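Local atomic coordinates of putative NAD dependent dehydrogenase (Micromonospora echinospora, PDB entry 6NOR), a protein that binds NAD and probably works as an NAD-dependent oxidoreductase in the biosynthesis of the antibiotic gentamicin. Residues Leu51-Asp56 with Asp78-Asp83; His168-Ala173 with Glu204-Met209; Pro213-Val218 with Ile239-Gly244. One frame throughout, in Å; residues are numbered along the deposited sequence.

Overall arrangement
The three contacts follow one another along the chain and fall into the two domains of a GFO/IDH/MocA oxidoreductase. Contact 1 lies in the NAD-binding Rossmann fold, on strand 49-55 of its parallel sheet. Contacts 2 and 3 both belong to the C-terminal domain and reach its mixed sheet, through strand 167-175 and through the hairpin of strands 215-223 and 234-241. Their centres are about 11 Å apart and they touch, V170 and R207 packing on F241. Contact 1 is remote, its centre about 38 Å from that of contact 2 and 42 Å from that of contact 3. Cofactor binding is thus represented in contact 1, and the sheet that meets a second subunit in the other two.

Contact 1 (Leu51-Asp56 with Asp78-Asp83); sequences LRWVVD and DEALAD. With NAD (nicotinamide-adenine-dinucleotide), chain G.
This is a strand-to-helix packing contact in the Rossmann fold: R52, W53 and V55 of strand 49-55 meet helix 77-81 and the residues just after it. W53 carries most of it. With CG anti to its carbonyl carbon (chi1 -66°), its indole lies with one face against A80, whose CA stands 3.8 Å from the centroid of the five-membered ring and almost exactly on its normal, a CH-pi contact. The A80 methyl continues the apolar patch toward V55, CB lying 3.9 Å from V55 CG2. At the far end of the indole, W53 CH2 meets E79 CG at 3.6 Å; the E79 carboxylate goes on to bond T74.

The polar half converges on a single oxygen, D83 OD2. From the anti side of the carboxylate, W53 NE1 donates to D83 OD2 at 2.8 Å, the acceptor near the indole plane. R52 grips the same atom side-on from the syn side, with R52 NE to D83 OD2 at 2.8 Å and R52 NH2 to D83 OD2 at 3.1 Å, in a salt bridge whose two planar groups stand nearly perpendicular. D83 OD1 is bonded to the T85 amide, and R52 NH1 pairs with D50. At the end of the strand, D56 takes the adenosine ribose of NAD in a two-pronged grip, OD1 accepting from O2B at 2.6 Å and OD2 from O3B. Three donors on D83 OD2 would be expected to favour its charged form, while the bond from NE1 fixes the rotation of the indole over A80.

Contact 2 (His168-Ala173 with Glu204-Met209); sequences HSVRVA and ELCRWM
V172 and V170 of strand 167-175 point toward helix 199-209 and pack on L205, C206 and M209, an entirely apolar contact between sheet and helix in the C-terminal domain. Strand and helix segments run nearly antiparallel, at 151°, with their axes 8.1 Å apart. V172 shows how the surfaces fit. From its CB, which is directed at the helix, the side chain forks. CG1, anti to the backbone N (chi1 -177°), reaches the tip of L205, lying 4.1 Å from L205 CD1. The other branch, CG2, stands beside the backbone N and does the closer work: it meets C206 SG at 3.6 Å and L205 CB at 3.9 Å. One methyl thus bridges two successive residues of the helix, while the V172 and L205 side chains cross at about a right angle.

V170, two residues earlier on the same side of the strand, takes the neighbouring position. Its CG1, held between the backbone N and the carbonyl carbon (chi1 61°), touches the same thiol, 4.0 Å from C206 SG. Its CG2 lies 4.3 Å from M209 CB, one turn further along the helix, and the rest of the methionine leads away from the strand to pack on V263 and H155. The sulfur of C206 therefore sits against methyls of both valines, and C249 of strand 246-252 touches the same cysteine.

On the strand's other side, R171 forms a salt bridge with D250, and H168 is hydrogen-bonded to A254 of the second subunit. All five packing residues are buried, and their contact is made by methyl, methylene and thiol groups. Cohesion between this helix and the sheet here consequently rests on shape and hydrophobic burial rather than on charge.

Contact 3 (Pro213-Val218 with Ile239-Gly244); sequences PAIRAV and IEFADG
I215 sets CG1 beside its backbone N (chi1 -66°) and CG2 anti to that N, and the two branches thereby reach different residues of the opposing strand. CG1 meets the F241 ring, 3.5 Å from F241 CE1, while CG2 lies 3.6 Å from I239 CG2. That I239 methyl also sits over one face of the F241 ring, toward its rim, which draws the three side chains into one apolar cluster. P213 extends the cluster, its CG 3.8 Å from F241 CD1. An alanine here in place of I215 would remove both branches, and is likely to open a gap beside I239 CG2 and the ring atoms CD1 and CE1 of F241, leaving the ring less firmly placed.

The backbones form an antiparallel hairpin interrupted by a classic beta bulge, where R216 and A217 both face E240. E240 O consequently accepts two amides: R216 N at 2.8 Å, nearly in line with the carbonyl bond, and A217 N at 3.2 Å, in the carbonyl plane on a lone pair. In return E240 N donates to A217 O at 2.8 Å, and beyond the bulge A242 N bonds A214 O. The R216 side chain, bent at chi3, runs beside E240, CD 3.2 Å from E240 OE1, but its NE stays 4.1 Å from that oxygen, too far for a salt bridge. A type I turn from F241 to G244 leads out of the strand, and the positive phi of G244 suits glycine.

Strand 357-358 adds to the outer side of strand 215-223, V218 bonding V357, and strand 246-252 flanks strand 234-241, I239 bonding G247. Helix 334-353 packs over the sheet through T343, which touches I215 and V218, and A347, which touches V218.

Contact 1 (Leu51-Asp56 with Asp78-Asp83)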
loop_
_atom_site.group_PDB
_atom_site.type_symbol
_atom_site.label_atom_id
_atom_site.label_comp_id
_atom_site.label_asym_id
_atom_site.label_seq_id
_atom_site.Cartn_x
_atom_site.Cartn_y
_atom_site.Cartn_z
ATOM N N LEU A 51 -9.503 21.074 35.692
ATOM C CA LEU A 51 -8.161 21.636 35.500
ATOM C C LEU A 51 -8.041 22.930 36.267
ATOM O O LEU A 51 -8.563 23.954 35.854
ATOM C CB LEU A 51 -7.847 21.880 34.013
ATOM C CG LEU A 51 -6.465 22.517 33.772
ATOM C CD1 LEU A 51 -5.336 21.647 34.298
ATOM C CD2 LEU A 51 -6.216 22.875 32.319
ATOM N N ARG A 52 -7.343 22.883 37.390
ATOM C CA ARG A 52 -7.266 24.041 38.277
ATOM C C ARG A 52 -6.031 24.902 38.043
ATOM O O ARG A 52 -6.101 26.131 38.099
ATOM C CB ARG A 52 -7.319 23.572 39.722
ATOM C CG ARG A 52 -8.573 22.775 40.000
ATOM C CD ARG A 52 -8.699 22.427 41.467
ATOM N NE ARG A 52 -8.691 23.604 42.331
ATOM C CZ ARG A 52 -9.773 24.306 42.650
ATOM N NH1 ARG A 52 -10.956 23.949 42.172
ATOM N NH2 ARG A 52 -9.670 25.369 43.442
ATOM N N TRP A 53 -4.906 24.261 37.748
ATOM C CA TRP A 53 -3.650 24.984 37.621
ATOM C C TRP A 53 -2.840 24.547 36.409
ATOM O O TRP A 53 -2.790 23.368 36.084
ATOM C CB TRP A 53 -2.804 24.794 38.879
ATOM C CG TRP A 53 -3.358 25.395 40.136
ATOM C CD1 TRP A 53 -4.168 24.785 41.032
ATOM C CD2 TRP A 53 -3.118 26.715 40.643
ATOM N NE1 TRP A 53 -4.459 25.637 42.066
ATOM C CE2 TRP A 53 -3.828 26.833 41.848
ATOM C CE3 TRP A 53 -2.381 27.812 40.186
ATOM C CZ2 TRP A 53 -3.818 28.000 42.620
ATOM C CZ3 TRP A 53 -2.362 28.977 40.956
ATOM C CH2 TRP A 53 -3.077 29.056 42.159
ATOM N N VAL A 54 -2.240 25.530 35.751
ATOM C CA VAL A 54 -1.110 25.359 34.868
ATOM C C VAL A 54 0.106 25.947 35.580
ATOM O O VAL A 54 0.087 27.107 35.982
ATOM C CB VAL A 54 -1.318 26.063 33.514
ATOM C CG1 VAL A 54 -0.099 25.908 32.641
ATOM C CG2 VAL A 54 -2.508 25.496 32.805
ATOM N N VAL A 55 1.133 25.127 35.786
ATOM C CA VAL A 55 2.404 25.569 36.353
ATOM C C VAL A 55 3.438 25.613 35.250
ATOM O O VAL A 55 3.590 24.634 34.522
ATOM C CB VAL A 55 2.900 24.631 37.468
ATOM C CG1 VAL A 55 4.197 25.186 38.112
ATOM C CG2 VAL A 55 1.824 24.431 38.531
ATOM N N ASP A 56 4.128 26.740 35.100
ATOM C CA ASP A 56 5.173 26.870 34.079
ATOM C C ASP A 56 6.158 27.939 34.500
ATOM O O ASP A 56 5.764 28.944 35.071
ATOM C CB ASP A 56 4.593 27.210 32.702
ATOM C CG ASP A 56 5.513 26.762 31.535
ATOM O OD1 ASP A 56 6.595 27.354 31.341
ATOM O OD2 ASP A 56 5.146 25.820 30.797
ATOM N N ASP A 78 4.569 25.102 44.261
ATOM C CA ASP A 78 4.057 25.081 45.623
ATOM C C ASP A 78 2.713 25.768 45.763
ATOM O O ASP A 78 1.929 25.415 46.636
ATOM C CB ASP A 78 5.065 25.720 46.575
ATOM C CG ASP A 78 6.035 24.705 47.155
ATOM O OD1 ASP A 78 5.609 23.554 47.398
ATOM O OD2 ASP A 78 7.220 25.050 47.358
ATOM N N GLU A 79 2.445 26.746 44.909
ATOM C CA GLU A 79 1.165 27.424 44.958
ATOM C C GLU A 79 0.046 26.440 44.589
ATOM O O GLU A 79 -0.978 26.370 45.263
ATOM C CB GLU A 79 1.161 28.642 44.034
ATOM C CG GLU A 79 -0.087 29.485 44.177
ATOM C CD GLU A 79 -0.007 30.808 43.442
ATOM O OE1 GLU A 79 -0.931 31.628 43.600
ATOM O OE2 GLU A 79 0.969 31.032 42.705
ATOM N N ALA A 80 0.271 25.650 43.543
ATOM C CA ALA A 80 -0.709 24.668 43.098
ATOM C C ALA A 80 -0.880 23.555 44.113
ATOM O O ALA A 80 -1.969 23.011 44.261
ATOM C CB ALA A 80 -0.303 24.076 41.740
ATOM N N LEU A 81 0.203 23.199 44.793
ATOM C CA LEU A 81 0.164 22.126 45.770
ATOM C C LEU A 81 -0.452 22.620 47.088
ATOM O O LEU A 81 -0.760 21.826 47.971
ATOM C CB LEU A 81 1.561 21.575 46.023
ATOM C CG LEU A 81 2.186 20.770 44.875
ATOM C CD1 LEU A 81 3.659 20.460 45.152
ATOM C CD2 LEU A 81 1.413 19.481 44.616
ATOM N N ALA A 82 -0.621 23.930 47.216
ATOM C CA ALA A 82 -1.259 24.491 48.400
ATOM C C ALA A 82 -2.770 24.451 48.225
ATOM O O ALA A 82 -3.525 24.697 49.158
ATOM C CB ALA A 82 -0.788 25.900 48.646
ATOM N N ASP A 83 -3.192 24.137 47.009
ATOM C CA ASP A 83 -4.595 23.977 46.684
ATOM C C ASP A 83 -5.012 22.559 47.025
ATOM O O ASP A 83 -4.641 21.620 46.339
ATOM C CB ASP A 83 -4.822 24.280 45.207
ATOM C CG ASP A 83 -6.286 24.214 44.792
ATOM O OD1 ASP A 83 -7.097 23.564 45.479
ATOM O OD2 ASP A 83 -6.612 24.791 43.730
HETATM P PA NAD G . 8.217 21.773 25.549
HETATM O O1A NAD G . 9.613 22.429 25.415
HETATM O O2A NAD G . 7.309 22.070 24.417
HETATM O O5B NAD G . 7.540 22.276 26.872
HETATM C C5B NAD G . 8.280 22.225 28.078
HETATM C C4B NAD G . 7.558 23.192 29.054
HETATM O O4B NAD G . 7.971 23.018 30.276
HETATM C C3B NAD G . 7.921 24.615 28.692
HETATM O O3B NAD G . 6.771 25.348 28.653
HETATM C C2B NAD G . 8.840 25.082 29.853
HETATM O O2B NAD G . 8.664 26.533 30.037
HETATM C C1B NAD G . 8.348 24.456 30.844
HETATM N N9A NAD G . 9.297 24.221 31.917
HETATM C C8A NAD G . 10.628 24.009 31.870
HETATM N N7A NAD G . 11.056 23.795 33.138
HETATM C C5A NAD G . 10.003 23.876 33.954
HETATM C C6A NAD G . 9.879 23.758 35.306
HETATM N N6A NAD G . 10.879 23.500 36.217
HETATM N N1A NAD G . 8.690 23.871 35.879
HETATM C C2A NAD G . 7.591 24.132 35.128
HETATM N N3A NAD G . 7.717 24.260 33.785
HETATM C C4A NAD G . 8.912 24.128 33.199
HETATM O O3 NAD G . 8.449 20.245 25.685
HETATM P PN NAD G . 7.402 19.069 25.441
HETATM O O1N NAD G . 6.009 19.381 25.880
HETATM O O2N NAD G . 7.433 18.658 23.979
HETATM O O5D NAD G . 7.924 17.863 26.310
HETATM C C5D NAD G . 7.688 17.816 27.704
HETATM C C4D NAD G . 7.723 16.347 28.172
HETATM O O4D NAD G . 6.864 15.601 27.539
HETATM C C3D NAD G . 9.113 15.715 27.864
HETATM O O3D NAD G . 9.460 14.949 28.871
HETATM C C2D NAD G . 8.878 14.920 26.562
HETATM O O2D NAD G . 9.866 13.808 26.474
HETATM C C1D NAD G . 7.656 14.485 26.689
HETATM N N1N NAD G . 7.006 14.292 25.427
HETATM C C2N NAD G . 6.193 13.175 25.265
HETATM C C3N NAD G . 5.534 12.933 24.058
HETATM C C7N NAD G . 4.673 11.663 23.955
HETATM O O7N NAD G . 4.169 11.370 22.935
HETATM N N7N NAD G . 4.519 10.832 25.099
HETATM C C4N NAD G . 5.675 13.784 22.986
HETATM C C5N NAD G . 6.481 14.913 23.143
HETATM C C6N NAD G . 7.150 15.160 24.372
#

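Contact 2 (His168-Ala173 with Glu204-Met209)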
loop_
_atom_site.group_PDB
_atom_site.type_symbol
_atom_site.label_atom_id
_atom_site.label_comp_id
_atom_site.label_asym_id
_atom_site.label_seq_id
_atom_site.Cartn_x
_atom_site.Cartn_y
_atom_site.Cartn_z
ATOM N N HIS A 168 9.885 -15.160 17.113
ATOM C CA HIS A 168 11.343 -15.020 17.151
ATOM C C HIS A 168 11.840 -13.598 16.882
ATOM O O HIS A 168 12.995 -13.287 17.126
ATOM C CB HIS A 168 12.009 -15.984 16.149
ATOM C CG HIS A 168 11.468 -15.897 14.751
ATOM N ND1 HIS A 168 11.872 -14.936 13.848
ATOM C CD2 HIS A 168 10.553 -16.656 14.103
ATOM C CE1 HIS A 168 11.225 -15.102 12.710
ATOM N NE2 HIS A 168 10.415 -16.137 12.839
ATOM N N SER A 169 10.974 -12.743 16.361
ATOM C CA SER A 169 11.390 -11.411 15.936
ATOM C C SER A 169 10.350 -10.385 16.270
ATOM O O SER A 169 9.164 -10.605 16.045
ATOM C CB SER A 169 11.654 -11.358 14.432
ATOM O OG SER A 169 12.987 -11.693 14.127
ATOM N N VAL A 170 10.794 -9.260 16.805
ATOM C CA VAL A 170 9.930 -8.118 16.916
ATOM C C VAL A 170 10.754 -6.914 16.494
ATOM O O VAL A 170 11.959 -6.869 16.728
ATOM C CB VAL A 170 9.351 -7.956 18.322
ATOM C CG1 VAL A 170 10.456 -7.758 19.359
ATOM C CG2 VAL A 170 8.378 -6.789 18.354
ATOM N N ARG A 171 10.114 -5.972 15.818
ATOM C CA ARG A 171 10.797 -4.800 15.344
ATOM C C ARG A 171 9.909 -3.571 15.485
ATOM O O ARG A 171 8.770 -3.588 15.088
ATOM C CB ARG A 171 11.223 -4.974 13.891
ATOM C CG ARG A 171 11.683 -3.688 13.245
ATOM C CD ARG A 171 12.697 -3.914 12.123
ATOM N NE ARG A 171 13.414 -2.675 11.806
ATOM C CZ ARG A 171 12.952 -1.755 10.972
ATOM N NH1 ARG A 171 11.776 -1.930 10.369
ATOM N NH2 ARG A 171 13.658 -0.668 10.737
ATOM N N VAL A 172 10.455 -2.518 16.069
ATOM C CA VAL A 172 9.785 -1.244 16.137
ATOM C C VAL A 172 10.664 -0.172 15.532
ATOM O O VAL A 172 11.793 0.004 15.943
ATOM C CB VAL A 172 9.444 -0.827 17.567
ATOM C CG1 VAL A 172 8.685 0.463 17.529
ATOM C CG2 VAL A 172 8.634 -1.901 18.262
ATOM N N ALA A 173 10.133 0.531 14.543
ATOM C CA ALA A 173 10.837 1.622 13.915
ATOM C C ALA A 173 10.145 2.927 14.223
ATOM O O ALA A 173 8.931 3.040 14.096
ATOM C CB ALA A 173 10.930 1.398 12.401
ATOM N N GLU A 204 9.351 0.109 24.910
ATOM C CA GLU A 204 8.122 -0.278 25.581
ATOM C C GLU A 204 7.233 -1.118 24.638
ATOM O O GLU A 204 6.708 -2.158 25.043
ATOM C CB GLU A 204 7.366 0.959 26.097
ATOM C CG GLU A 204 6.207 0.636 27.044
ATOM C CD GLU A 204 5.645 1.863 27.792
ATOM O OE1 GLU A 204 5.946 3.007 27.396
ATOM O OE2 GLU A 204 4.892 1.675 28.779
ATOM N N LEU A 205 7.094 -0.678 23.386
ATOM C CA LEU A 205 6.302 -1.402 22.387
ATOM C C LEU A 205 6.842 -2.793 22.124
ATOM O O LEU A 205 6.072 -3.734 22.087
ATOM C CB LEU A 205 6.242 -0.633 21.079
ATOM C CG LEU A 205 5.340 0.591 21.163
ATOM C CD1 LEU A 205 5.584 1.553 19.997
ATOM C CD2 LEU A 205 3.876 0.150 21.235
ATOM N N CYS A 206 8.160 -2.922 21.958
ATOM C CA CYS A 206 8.787 -4.237 21.772
ATOM C C CYS A 206 8.454 -5.229 22.883
ATOM O O CYS A 206 7.976 -6.325 22.606
ATOM C CB CYS A 206 10.309 -4.127 21.694
ATOM S SG CYS A 206 11.010 -3.816 20.094
ATOM N N ARG A 207 8.758 -4.861 24.128
ATOM C CA ARG A 207 8.438 -5.678 25.309
ATOM C C ARG A 207 7.014 -6.149 25.288
ATOM O O ARG A 207 6.720 -7.320 25.428
ATOM C CB ARG A 207 8.602 -4.887 26.600
ATOM C CG ARG A 207 9.961 -4.673 27.089
ATOM C CD ARG A 207 9.885 -3.965 28.447
ATOM N NE ARG A 207 9.682 -4.879 29.573
ATOM C CZ ARG A 207 8.690 -4.767 30.446
ATOM N NH1 ARG A 207 7.788 -3.807 30.312
ATOM N NH2 ARG A 207 8.588 -5.621 31.446
ATOM N N TRP A 208 6.137 -5.175 25.145
ATOM C CA TRP A 208 4.707 -5.356 25.254
ATOM C C TRP A 208 4.180 -6.278 24.186
ATOM O O TRP A 208 3.416 -7.187 24.477
ATOM C CB TRP A 208 4.031 -4.002 25.171
ATOM C CG TRP A 208 2.544 -4.011 25.125
ATOM C CD1 TRP A 208 1.685 -4.535 26.061
ATOM C CD2 TRP A 208 1.725 -3.407 24.121
ATOM N NE1 TRP A 208 0.388 -4.302 25.682
ATOM C CE2 TRP A 208 0.386 -3.607 24.499
ATOM C CE3 TRP A 208 1.998 -2.720 22.933
ATOM C CZ2 TRP A 208 -0.678 -3.147 23.731
ATOM C CZ3 TRP A 208 0.935 -2.261 22.170
ATOM C CH2 TRP A 208 -0.382 -2.482 22.569
ATOM N N MET A 209 4.609 -6.063 22.951
ATOM C CA MET A 209 4.142 -6.916 21.861
ATOM C C MET A 209 4.502 -8.371 22.136
ATOM O O MET A 209 3.786 -9.260 21.724
ATOM C CB MET A 209 4.718 -6.461 20.521
ATOM C CG MET A 209 4.067 -5.187 19.996
ATOM S SD MET A 209 2.300 -5.353 19.620
ATOM C CE MET A 209 1.940 -3.671 19.193
#

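Contact 3 (Pro213-Val218 with Ile239-Gly244)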
loop_
_atom_site.group_PDB
_atom_site.type_symbol
_atom_site.label_atom_id
_atom_site.label_comp_id
_atom_site.label_asym_id
_atom_site.label_seq_id
_atom_site.Cartn_x
_atom_site.Cartn_y
_atom_site.Cartn_z
ATOM N N PRO A 213 8.283 -10.158 28.363
ATOM C CA PRO A 213 9.272 -11.076 28.922
ATOM C C PRO A 213 10.541 -10.357 29.365
ATOM O O PRO A 213 10.766 -9.213 28.960
ATOM C CB PRO A 213 9.565 -12.017 27.750
ATOM C CG PRO A 213 9.376 -11.179 26.555
ATOM C CD PRO A 213 8.223 -10.271 26.887
ATOM N N ALA A 214 11.353 -11.024 30.184
ATOM C CA ALA A 214 12.614 -10.471 30.663
ATOM C C ALA A 214 13.591 -10.234 29.523
ATOM O O ALA A 214 13.651 -11.013 28.583
ATOM C CB ALA A 214 13.243 -11.398 31.685
ATOM N N ILE A 215 14.352 -9.155 29.617
ATOM C CA ILE A 215 15.401 -8.870 28.662
ATOM C C ILE A 215 16.738 -9.408 29.156
ATOM O O ILE A 215 17.180 -9.068 30.237
ATOM C CB ILE A 215 15.505 -7.372 28.414
ATOM C CG1 ILE A 215 14.224 -6.898 27.734
ATOM C CG2 ILE A 215 16.772 -7.041 27.622
ATOM C CD1 ILE A 215 14.214 -5.460 27.343
ATOM N N ARG A 216 17.381 -10.247 28.359
ATOM C CA ARG A 216 18.641 -10.857 28.768
ATOM C C ARG A 216 19.860 -10.015 28.385
ATOM O O ARG A 216 20.755 -9.829 29.192
ATOM C CB ARG A 216 18.766 -12.256 28.171
ATOM C CG ARG A 216 20.015 -13.011 28.617
ATOM C CD ARG A 216 20.137 -14.378 27.947
ATOM N NE ARG A 216 19.006 -15.246 28.255
ATOM C CZ ARG A 216 18.836 -15.866 29.419
ATOM N NH1 ARG A 216 19.728 -15.713 30.393
ATOM N NH2 ARG A 216 17.773 -16.635 29.612
ATOM N N ALA A 217 19.909 -9.509 27.162
ATOM C CA ALA A 217 21.039 -8.675 26.752
ATOM C C ALA A 217 20.649 -7.577 25.754
ATOM O O ALA A 217 19.579 -7.609 25.173
ATOM C CB ALA A 217 22.137 -9.539 26.174
ATOM N N VAL A 218 21.536 -6.612 25.567
ATOM C CA VAL A 218 21.300 -5.477 24.703
ATOM C C VAL A 218 22.570 -5.158 23.929
ATOM O O VAL A 218 23.672 -5.266 24.462
ATOM C CB VAL A 218 20.851 -4.231 25.512
ATOM C CG1 VAL A 218 20.719 -3.034 24.630
ATOM C CG2 VAL A 218 19.516 -4.482 26.195
ATOM N N ILE A 239 17.895 -6.119 21.000
ATOM C CA ILE A 239 17.511 -6.683 22.281
ATOM C C ILE A 239 17.403 -8.199 22.226
ATOM O O ILE A 239 16.727 -8.748 21.364
ATOM C CB ILE A 239 16.160 -6.137 22.745
ATOM C CG1 ILE A 239 16.170 -4.618 22.766
ATOM C CG2 ILE A 239 15.801 -6.650 24.128
ATOM C CD1 ILE A 239 14.797 -4.056 23.072
ATOM N N GLU A 240 18.054 -8.876 23.161
ATOM C CA GLU A 240 17.885 -10.314 23.276
ATOM C C GLU A 240 16.949 -10.617 24.440
ATOM O O GLU A 240 17.308 -10.437 25.591
ATOM C CB GLU A 240 19.236 -10.996 23.459
ATOM C CG GLU A 240 19.178 -12.477 23.772
ATOM C CD GLU A 240 20.568 -13.086 23.940
ATOM O OE1 GLU A 240 20.743 -13.950 24.829
ATOM O OE2 GLU A 240 21.487 -12.693 23.183
ATOM N N PHE A 241 15.744 -11.077 24.139
ATOM C CA PHE A 241 14.833 -11.503 25.184
ATOM C C PHE A 241 15.163 -12.891 25.732
ATOM O O PHE A 241 15.870 -13.665 25.108
ATOM C CB PHE A 241 13.397 -11.455 24.673
ATOM C CG PHE A 241 12.929 -10.066 24.377
ATOM C CD1 PHE A 241 12.492 -9.245 25.400
ATOM C CD2 PHE A 241 12.961 -9.563 23.080
ATOM C CE1 PHE A 241 12.075 -7.940 25.141
ATOM C CE2 PHE A 241 12.546 -8.271 22.818
ATOM C CZ PHE A 241 12.099 -7.454 23.855
ATOM N N ALA A 242 14.627 -13.188 26.908
ATOM C CA ALA A 242 14.939 -14.406 27.647
ATOM C C ALA A 242 14.546 -15.695 26.922
ATOM O O ALA A 242 15.251 -16.683 26.995
ATOM C CB ALA A 242 14.266 -14.354 29.011
ATOM N N ASP A 243 13.414 -15.685 26.236
ATOM C CA ASP A 243 12.983 -16.831 25.434
ATOM C C ASP A 243 13.834 -17.057 24.185
ATOM O O ASP A 243 13.703 -18.069 23.507
ATOM C CB ASP A 243 11.544 -16.632 24.995
ATOM C CG ASP A 243 11.353 -15.310 24.293
ATOM O OD1 ASP A 243 11.823 -15.200 23.150
ATOM O OD2 ASP A 243 10.770 -14.377 24.888
ATOM N N GLY A 244 14.672 -16.086 23.859
ATOM C CA GLY A 244 15.482 -16.167 22.666
ATOM C C GLY A 244 14.971 -15.369 21.473
ATOM O O GLY A 244 15.534 -15.467 20.393
#